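Local structure of type III restriction-modification enzyme EcoP15I Mod subunit (Escherichia coli, 4ZCF) at residues M189-D200 and Y243-L254. The protein methylates the second adenine of the DNA sequence 5'-CAGCAG-3' using S-adenosyl-L-methionine, and joins the Res subunit for DNA restriction. Numbering follows the deposited sequence.
Sequences MREDGTIFISID and YIIVYTKNKEQL
Strands 193-199 and 241-248 run antiparallel in the central sheet of the Rossmann-like methyltransferase domain, where 193-199 also pairs with the parallel strand 117-122. Ile195 with Tyr247, Ile197 with Ile245 and Ile199 with Tyr243 are the hydrogen-bonded pairs, each exchanging two backbone bonds. On one face, Val246 sets CG1 3.9 Å from the Phe196 ring centroid, only 12° off the normal, a CH-pi contact made because CG1 lies anti to the backbone N (chi1 -173°); Ile244 CG2 meets the ring edge in plane. On the other face, under helix 204-215, Ile199 CD1 touches Tyr243 CB at 3.7 Å and Ile245 CG2 at 3.8 Å. Past the Ile195-Tyr247 pair, Gly193 O accepts from Thr248 OG1 at 3.0 Å and Lys249 N at 3.2 Å, from opposite faces of its carbonyl plane. Lys249 then bends at chi2 and chi4 back across Met189, CG to CB 3.7 Å, and NZ reaches Met189 O in the carbonyl plane at 2.8 Å; Arg186 O takes a second bond from NZ. A leucine in place of Lys249 would probably leave both carbonyls without this donor. The buried ammonium thus ties the last turn of helix 171-188 and the short strand 189-190 to the loop that follows strand 241-248.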
ATOM      1  N   MET A 189      -1.969  -7.669  -8.612  1.00 35.79           N
ATOM      2  CA  MET A 189      -0.801  -7.706  -7.758  1.00 33.18           C
ATOM      3  C   MET A 189      -0.797  -8.855  -6.815  1.00 38.80           C
ATOM      4  O   MET A 189      -1.730  -9.029  -6.036  1.00 39.96           O
ATOM      5  CB  MET A 189      -0.705  -6.409  -6.959  1.00 35.00           C
ATOM      6  CG  MET A 189      -0.309  -5.218  -7.788  1.00 39.06           C
ATOM      7  SD  MET A 189      -0.374  -3.643  -6.905  1.00 43.49           S
ATOM      8  CE  MET A 189       0.914  -3.915  -5.755  1.00 40.21           C
ATOM      9  N   ARG A 190       0.323  -9.581  -6.797  1.00 36.96           N
ATOM     10  CA  ARG A 190       0.636 -10.642  -5.837  1.00 35.99           C
ATOM     11  C   ARG A 190       0.673  -9.949  -4.450  1.00 43.33           C
ATOM     12  O   ARG A 190       0.984  -8.748  -4.371  1.00 44.12           O
ATOM     13  CB  ARG A 190       2.041 -11.153  -6.150  1.00 31.51           C
ATOM     14  CG  ARG A 190       2.139 -12.559  -6.712  1.00 30.35           C
ATOM     15  CD  ARG A 190       3.490 -12.807  -7.395  1.00 37.43           C
ATOM     16  NE  ARG A 190       4.599 -12.913  -6.443  1.00 45.67           N
ATOM     17  CZ  ARG A 190       5.815 -13.388  -6.733  1.00 61.39           C
ATOM     18  NH1 ARG A 190       6.103 -13.800  -7.967  1.00 39.04           N
ATOM     19  NH2 ARG A 190       6.754 -13.452  -5.790  1.00 44.49           N
ATOM     20  N   GLU A 191       0.370 -10.675  -3.370  1.00 40.08           N
ATOM     21  CA  GLU A 191       0.386 -10.085  -2.021  1.00 39.76           C
ATOM     22  C   GLU A 191       1.748  -9.466  -1.667  1.00 42.25           C
ATOM     23  O   GLU A 191       1.805  -8.417  -1.042  1.00 42.55           O
ATOM     24  CB  GLU A 191      -0.038 -11.118  -0.982  1.00 41.32           C
ATOM     25  CG  GLU A 191      -1.515 -11.464  -1.081  1.00 54.92           C
ATOM     26  CD  GLU A 191      -2.358 -10.935   0.062  1.00 77.35           C
ATOM     27  OE1 GLU A 191      -2.415 -11.615   1.116  1.00 65.53           O
ATOM     28  OE2 GLU A 191      -2.936  -9.833  -0.082  1.00 67.88           O
ATOM     29  N   ASP A 192       2.832 -10.099  -2.121  1.00 37.30           N
ATOM     30  CA  ASP A 192       4.222  -9.686  -1.907  1.00 35.44           C
ATOM     31  C   ASP A 192       4.705  -8.714  -3.012  1.00 36.52           C
ATOM     32  O   ASP A 192       5.892  -8.439  -3.103  1.00 34.50           O
ATOM     33  CB  ASP A 192       5.115 -10.954  -1.839  1.00 35.92           C
ATOM     34  CG  ASP A 192       5.305 -11.748  -3.126  1.00 45.03           C
ATOM     35  OD1 ASP A 192       4.511 -11.549  -4.084  1.00 46.43           O
ATOM     36  OD2 ASP A 192       6.239 -12.566  -3.180  1.00 50.03           O
ATOM     37  N   GLY A 193       3.768  -8.292  -3.871  1.00 33.21           N
ATOM     38  CA  GLY A 193       3.965  -7.428  -5.028  1.00 31.49           C
ATOM     39  C   GLY A 193       3.946  -5.957  -4.702  1.00 35.33           C
ATOM     40  O   GLY A 193       3.553  -5.566  -3.596  1.00 34.78           O
ATOM     41  N   THR A 194       4.442  -5.133  -5.663  1.00 33.41           N
ATOM     42  CA  THR A 194       4.613  -3.677  -5.551  1.00 32.96           C
ATOM     43  C   THR A 194       4.252  -2.902  -6.809  1.00 36.84           C
ATOM     44  O   THR A 194       4.417  -3.398  -7.914  1.00 38.26           O
ATOM     45  CB  THR A 194       6.074  -3.309  -5.168  1.00 38.89           C
ATOM     46  OG1 THR A 194       6.995  -4.016  -5.997  1.00 42.35           O
ATOM     47  CG2 THR A 194       6.395  -3.552  -3.705  1.00 30.87           C
ATOM     48  N   ILE A 195       3.781  -1.677  -6.628  1.00 32.68           N
ATOM     49  CA  ILE A 195       3.503  -0.713  -7.683  1.00 32.18           C
ATOM     50  C   ILE A 195       4.487   0.454  -7.508  1.00 33.87           C
ATOM     51  O   ILE A 195       4.765   0.836  -6.386  1.00 34.41           O
ATOM     52  CB  ILE A 195       2.003  -0.258  -7.778  1.00 35.35           C
ATOM     53  CG1 ILE A 195       1.784   0.726  -8.964  1.00 35.74           C
ATOM     54  CG2 ILE A 195       1.470   0.308  -6.449  1.00 35.66           C
ATOM     55  CD1 ILE A 195       0.373   0.877  -9.472  1.00 46.02           C
ATOM     56  N   PHE A 196       5.029   0.978  -8.617  1.00 29.71           N
ATOM     57  CA  PHE A 196       5.932   2.140  -8.740  1.00 27.44           C
ATOM     58  C   PHE A 196       5.226   3.130  -9.707  1.00 32.83           C
ATOM     59  O   PHE A 196       4.772   2.715 -10.775  1.00 32.89           O
ATOM     60  CB  PHE A 196       7.280   1.669  -9.323  1.00 27.68           C
ATOM     61  CG  PHE A 196       8.195   0.900  -8.395  1.00 26.94           C
ATOM     62  CD1 PHE A 196       7.924  -0.413  -8.052  1.00 28.02           C
ATOM     63  CD2 PHE A 196       9.341   1.491  -7.873  1.00 29.48           C
ATOM     64  CE1 PHE A 196       8.769  -1.124  -7.183  1.00 28.82           C
ATOM     65  CE2 PHE A 196      10.201   0.772  -7.027  1.00 31.89           C
ATOM     66  CZ  PHE A 196       9.917  -0.540  -6.704  1.00 28.74           C
ATOM     67  N   ILE A 197       5.032   4.406  -9.292  1.00 30.57           N
ATOM     68  CA  ILE A 197       4.339   5.440 -10.085  1.00 28.52           C
ATOM     69  C   ILE A 197       5.152   6.704 -10.200  1.00 33.65           C
ATOM     70  O   ILE A 197       5.352   7.393  -9.196  1.00 34.06           O
ATOM     71  CB  ILE A 197       2.894   5.773  -9.608  1.00 30.97           C
ATOM     72  CG1 ILE A 197       2.097   4.517  -9.180  1.00 30.68           C
ATOM     73  CG2 ILE A 197       2.133   6.604 -10.685  1.00 30.12           C
ATOM     74  CD1 ILE A 197       0.764   4.785  -8.495  1.00 31.55           C
ATOM     75  N   SER A 198       5.589   7.033 -11.435  1.00 31.44           N
ATOM     76  CA  SER A 198       6.329   8.256 -11.749  1.00 31.77           C
ATOM     77  C   SER A 198       5.364   9.416 -11.810  1.00 36.64           C
ATOM     78  O   SER A 198       4.306   9.299 -12.421  1.00 35.46           O
ATOM     79  CB  SER A 198       7.012   8.151 -13.112  1.00 35.70           C
ATOM     80  OG  SER A 198       8.194   7.375 -13.050  1.00 40.69           O
ATOM     81  N   ILE A 199       5.733  10.543 -11.183  1.00 34.54           N
ATOM     82  CA  ILE A 199       4.962  11.786 -11.200  1.00 34.68           C
ATOM     83  C   ILE A 199       5.893  12.886 -10.919  1.00 36.81           C
ATOM     84  O   ILE A 199       7.013  12.628 -10.520  1.00 37.63           O
ATOM     85  CB  ILE A 199       3.741  11.886 -10.230  1.00 38.61           C
ATOM     86  CG1 ILE A 199       3.864  10.994  -9.012  1.00 38.69           C
ATOM     87  CG2 ILE A 199       2.350  11.860 -10.960  1.00 39.81           C
ATOM     88  CD1 ILE A 199       4.594  11.574  -7.937  1.00 46.03           C
ATOM     89  N   ASP A 200       5.410  14.117 -11.081  1.00 31.88           N
ATOM     90  CA  ASP A 200       6.111  15.359 -10.805  1.00 30.61           C
ATOM     91  C   ASP A 200       5.239  16.160  -9.766  1.00 33.74           C
ATOM     92  O   ASP A 200       4.315  15.584  -9.205  1.00 32.91           O
ATOM     93  CB  ASP A 200       6.482  16.104 -12.137  1.00 30.91           C
ATOM     94  CG  ASP A 200       5.540  17.151 -12.730  1.00 33.81           C
ATOM     95  OD1 ASP A 200       4.329  17.146 -12.384  1.00 35.30           O
ATOM     96  OD2 ASP A 200       6.016  17.992 -13.523  1.00 40.03           O
ATOM     97  N   TYR A 243       9.263  12.427  -8.933  1.00 31.70           N
ATOM     98  CA  TYR A 243       9.123  11.356  -7.950  1.00 32.11           C
ATOM     99  C   TYR A 243       8.715  10.020  -8.523  1.00 34.97           C
ATOM    100  O   TYR A 243       8.263   9.929  -9.647  1.00 35.25           O
ATOM    101  CB  TYR A 243       8.099  11.774  -6.854  1.00 33.26           C
ATOM    102  CG  TYR A 243       8.242  13.197  -6.338  1.00 33.16           C
ATOM    103  CD1 TYR A 243       9.054  13.484  -5.245  1.00 33.85           C
ATOM    104  CD2 TYR A 243       7.543  14.248  -6.926  1.00 33.95           C
ATOM    105  CE1 TYR A 243       9.212  14.793  -4.783  1.00 34.58           C
ATOM    106  CE2 TYR A 243       7.688  15.564  -6.467  1.00 35.08           C
ATOM    107  CZ  TYR A 243       8.507  15.826  -5.380  1.00 42.09           C
ATOM    108  OH  TYR A 243       8.660  17.108  -4.911  1.00 44.37           O
ATOM    109  N   ILE A 244       8.869   8.988  -7.715  1.00 32.41           N
ATOM    110  CA  ILE A 244       8.449   7.608  -7.933  1.00 32.17           C
ATOM    111  C   ILE A 244       7.830   7.162  -6.590  1.00 35.76           C
ATOM    112  O   ILE A 244       8.564   6.955  -5.622  1.00 33.68           O
ATOM    113  CB  ILE A 244       9.576   6.656  -8.447  1.00 35.08           C
ATOM    114  CG1 ILE A 244      10.315   7.291  -9.691  1.00 36.15           C
ATOM    115  CG2 ILE A 244       8.999   5.238  -8.756  1.00 33.70           C
ATOM    116  CD1 ILE A 244      11.481   6.544 -10.341  1.00 36.29           C
ATOM    117  N   ILE A 245       6.477   7.128  -6.521  1.00 33.92           N
ATOM    118  CA  ILE A 245       5.738   6.662  -5.349  1.00 34.40           C
ATOM    119  C   ILE A 245       5.690   5.118  -5.402  1.00 35.40           C
ATOM    120  O   ILE A 245       5.553   4.554  -6.475  1.00 34.84           O
ATOM    121  CB  ILE A 245       4.354   7.339  -5.112  1.00 39.04           C
ATOM    122  CG1 ILE A 245       3.242   6.683  -5.891  1.00 41.36           C
ATOM    123  CG2 ILE A 245       4.368   8.865  -5.315  1.00 41.42           C
ATOM    124  CD1 ILE A 245       1.909   6.953  -5.274  1.00 61.50           C
ATOM    125  N   VAL A 246       5.901   4.443  -4.266  1.00 30.88           N
ATOM    126  CA  VAL A 246       5.957   2.974  -4.204  1.00 29.94           C
ATOM    127  C   VAL A 246       4.950   2.467  -3.160  1.00 36.03           C
ATOM    128  O   VAL A 246       4.872   3.019  -2.062  1.00 38.53           O
ATOM    129  CB  VAL A 246       7.412   2.481  -3.916  1.00 31.69           C
ATOM    130  CG1 VAL A 246       7.529   0.971  -4.013  1.00 31.15           C
ATOM    131  CG2 VAL A 246       8.426   3.147  -4.837  1.00 30.94           C
ATOM    132  N   TYR A 247       4.141   1.473  -3.523  1.00 30.88           N
ATOM    133  CA  TYR A 247       3.157   0.855  -2.627  1.00 30.36           C
ATOM    134  C   TYR A 247       3.243  -0.652  -2.807  1.00 34.75           C
ATOM    135  O   TYR A 247       3.773  -1.135  -3.794  1.00 32.10           O
ATOM    136  CB  TYR A 247       1.708   1.351  -2.900  1.00 31.07           C
ATOM    137  CG  TYR A 247       1.351   2.700  -2.298  1.00 31.09           C
ATOM    138  CD1 TYR A 247       1.859   3.882  -2.830  1.00 32.23           C
ATOM    139  CD2 TYR A 247       0.490   2.795  -1.207  1.00 31.22           C
ATOM    140  CE1 TYR A 247       1.565   5.118  -2.262  1.00 29.64           C
ATOM    141  CE2 TYR A 247       0.191   4.030  -0.628  1.00 31.55           C
ATOM    142  CZ  TYR A 247       0.715   5.189  -1.175  1.00 32.13           C
ATOM    143  OH  TYR A 247       0.384   6.419  -0.667  1.00 33.17           O
ATOM    144  N   THR A 248       2.752  -1.383  -1.827  1.00 34.80           N
ATOM    145  CA  THR A 248       2.720  -2.837  -1.805  1.00 34.89           C
ATOM    146  C   THR A 248       1.261  -3.280  -1.717  1.00 39.56           C
ATOM    147  O   THR A 248       0.408  -2.460  -1.366  1.00 38.99           O
ATOM    148  CB  THR A 248       3.636  -3.368  -0.685  1.00 37.49           C
ATOM    149  OG1 THR A 248       3.673  -4.791  -0.720  1.00 35.05           O
ATOM    150  CG2 THR A 248       3.246  -2.881   0.686  1.00 33.69           C
ATOM    151  N   LYS A 249       0.953  -4.541  -2.099  1.00 36.60           N
ATOM    152  CA  LYS A 249      -0.420  -5.040  -1.982  1.00 35.69           C
ATOM    153  C   LYS A 249      -0.687  -5.354  -0.508  1.00 37.82           C
ATOM    154  O   LYS A 249      -1.688  -4.919   0.053  1.00 36.29           O
ATOM    155  CB  LYS A 249      -0.644  -6.278  -2.852  1.00 37.62           C
ATOM    156  CG  LYS A 249      -1.998  -6.245  -3.531  1.00 40.58           C
ATOM    157  CD  LYS A 249      -3.085  -6.982  -2.772  1.00 38.99           C
ATOM    158  CE  LYS A 249      -4.304  -7.204  -3.639  1.00 41.16           C
ATOM    159  NZ  LYS A 249      -4.044  -8.170  -4.761  1.00 40.93           N
ATOM    160  N   ASN A 250       0.266  -6.044   0.121  1.00 35.31           N
ATOM    161  CA  ASN A 250       0.230  -6.393   1.530  1.00 36.10           C
ATOM    162  C   ASN A 250       1.609  -6.194   2.129  1.00 41.06           C
ATOM    163  O   ASN A 250       2.499  -7.019   1.883  1.00 39.61           O
ATOM    164  CB  ASN A 250      -0.214  -7.852   1.717  1.00 36.80           C
ATOM    165  CG  ASN A 250      -0.549  -8.230   3.127  1.00 52.65           C
ATOM    166  OD1 ASN A 250      -0.281  -7.506   4.087  1.00 42.90           O
ATOM    167  ND2 ASN A 250      -1.130  -9.402   3.278  1.00 52.68           N
ATOM    168  N   LYS A 251       1.760  -5.134   2.969  1.00 38.46           N
ATOM    169  CA  LYS A 251       2.997  -4.806   3.672  1.00 39.58           C
ATOM    170  C   LYS A 251       3.574  -5.962   4.484  1.00 45.79           C
ATOM    171  O   LYS A 251       4.791  -6.055   4.630  1.00 46.68           O
ATOM    172  CB  LYS A 251       2.805  -3.561   4.545  1.00 43.67           C
ATOM    173  CG  LYS A 251       4.112  -2.919   5.040  1.00 57.51           C
ATOM    174  CD  LYS A 251       4.847  -2.106   3.996  1.00 59.77           C
ATOM    175  CE  LYS A 251       6.089  -1.500   4.588  1.00 76.43           C
ATOM    176  NZ  LYS A 251       6.791  -0.609   3.629  1.00 90.93           N
ATOM    177  N   GLU A 252       2.707  -6.855   4.965  1.00 43.66           N
ATOM    178  CA  GLU A 252       3.039  -8.032   5.769  1.00 43.93           C
ATOM    179  C   GLU A 252       3.695  -9.109   4.920  1.00 48.62           C
ATOM    180  O   GLU A 252       4.600  -9.789   5.399  1.00 50.27           O
ATOM    181  CB  GLU A 252       1.766  -8.605   6.425  1.00 45.65           C
ATOM    182  CG  GLU A 252       0.966  -7.609   7.255  1.00 61.84           C
ATOM    183  CD  GLU A 252       1.520  -7.310   8.637  1.00 93.49           C
ATOM    184  OE1 GLU A 252       1.375  -8.173   9.535  1.00104.91           O
ATOM    185  OE2 GLU A 252       2.078  -6.205   8.828  1.00 82.11           O
ATOM    186  N   GLN A 253       3.253  -9.267   3.660  1.00 43.86           N
ATOM    187  CA  GLN A 253       3.799 -10.294   2.766  1.00 42.72           C
ATOM    188  C   GLN A 253       4.983  -9.793   1.952  1.00 42.84           C
ATOM    189  O   GLN A 253       5.668 -10.573   1.291  1.00 42.93           O
ATOM    190  CB  GLN A 253       2.697 -10.912   1.883  1.00 44.32           C
ATOM    191  CG  GLN A 253       1.612 -11.675   2.670  1.00 41.95           C
ATOM    192  CD  GLN A 253       2.185 -12.785   3.517  1.00 50.52           C
ATOM    193  OE1 GLN A 253       1.971 -12.852   4.726  1.00 51.05           O
ATOM    194  NE2 GLN A 253       2.968 -13.651   2.924  1.00 36.81           N
ATOM    195  N   LEU A 254       5.253  -8.501   2.053  1.00 36.95           N
ATOM    196  CA  LEU A 254       6.360  -7.849   1.383  1.00 36.10           C
ATOM    197  C   LEU A 254       7.680  -8.245   2.039  1.00 41.95           C
ATOM    198  O   LEU A 254       7.818  -8.225   3.269  1.00 41.92           O
ATOM    199  CB  LEU A 254       6.163  -6.321   1.413  1.00 35.60           C
ATOM    200  CG  LEU A 254       7.262  -5.458   0.772  1.00 39.57           C
ATOM    201  CD1 LEU A 254       7.308  -5.612  -0.754  1.00 37.54           C
ATOM    202  CD2 LEU A 254       7.088  -4.014   1.171  1.00 41.73           C
TER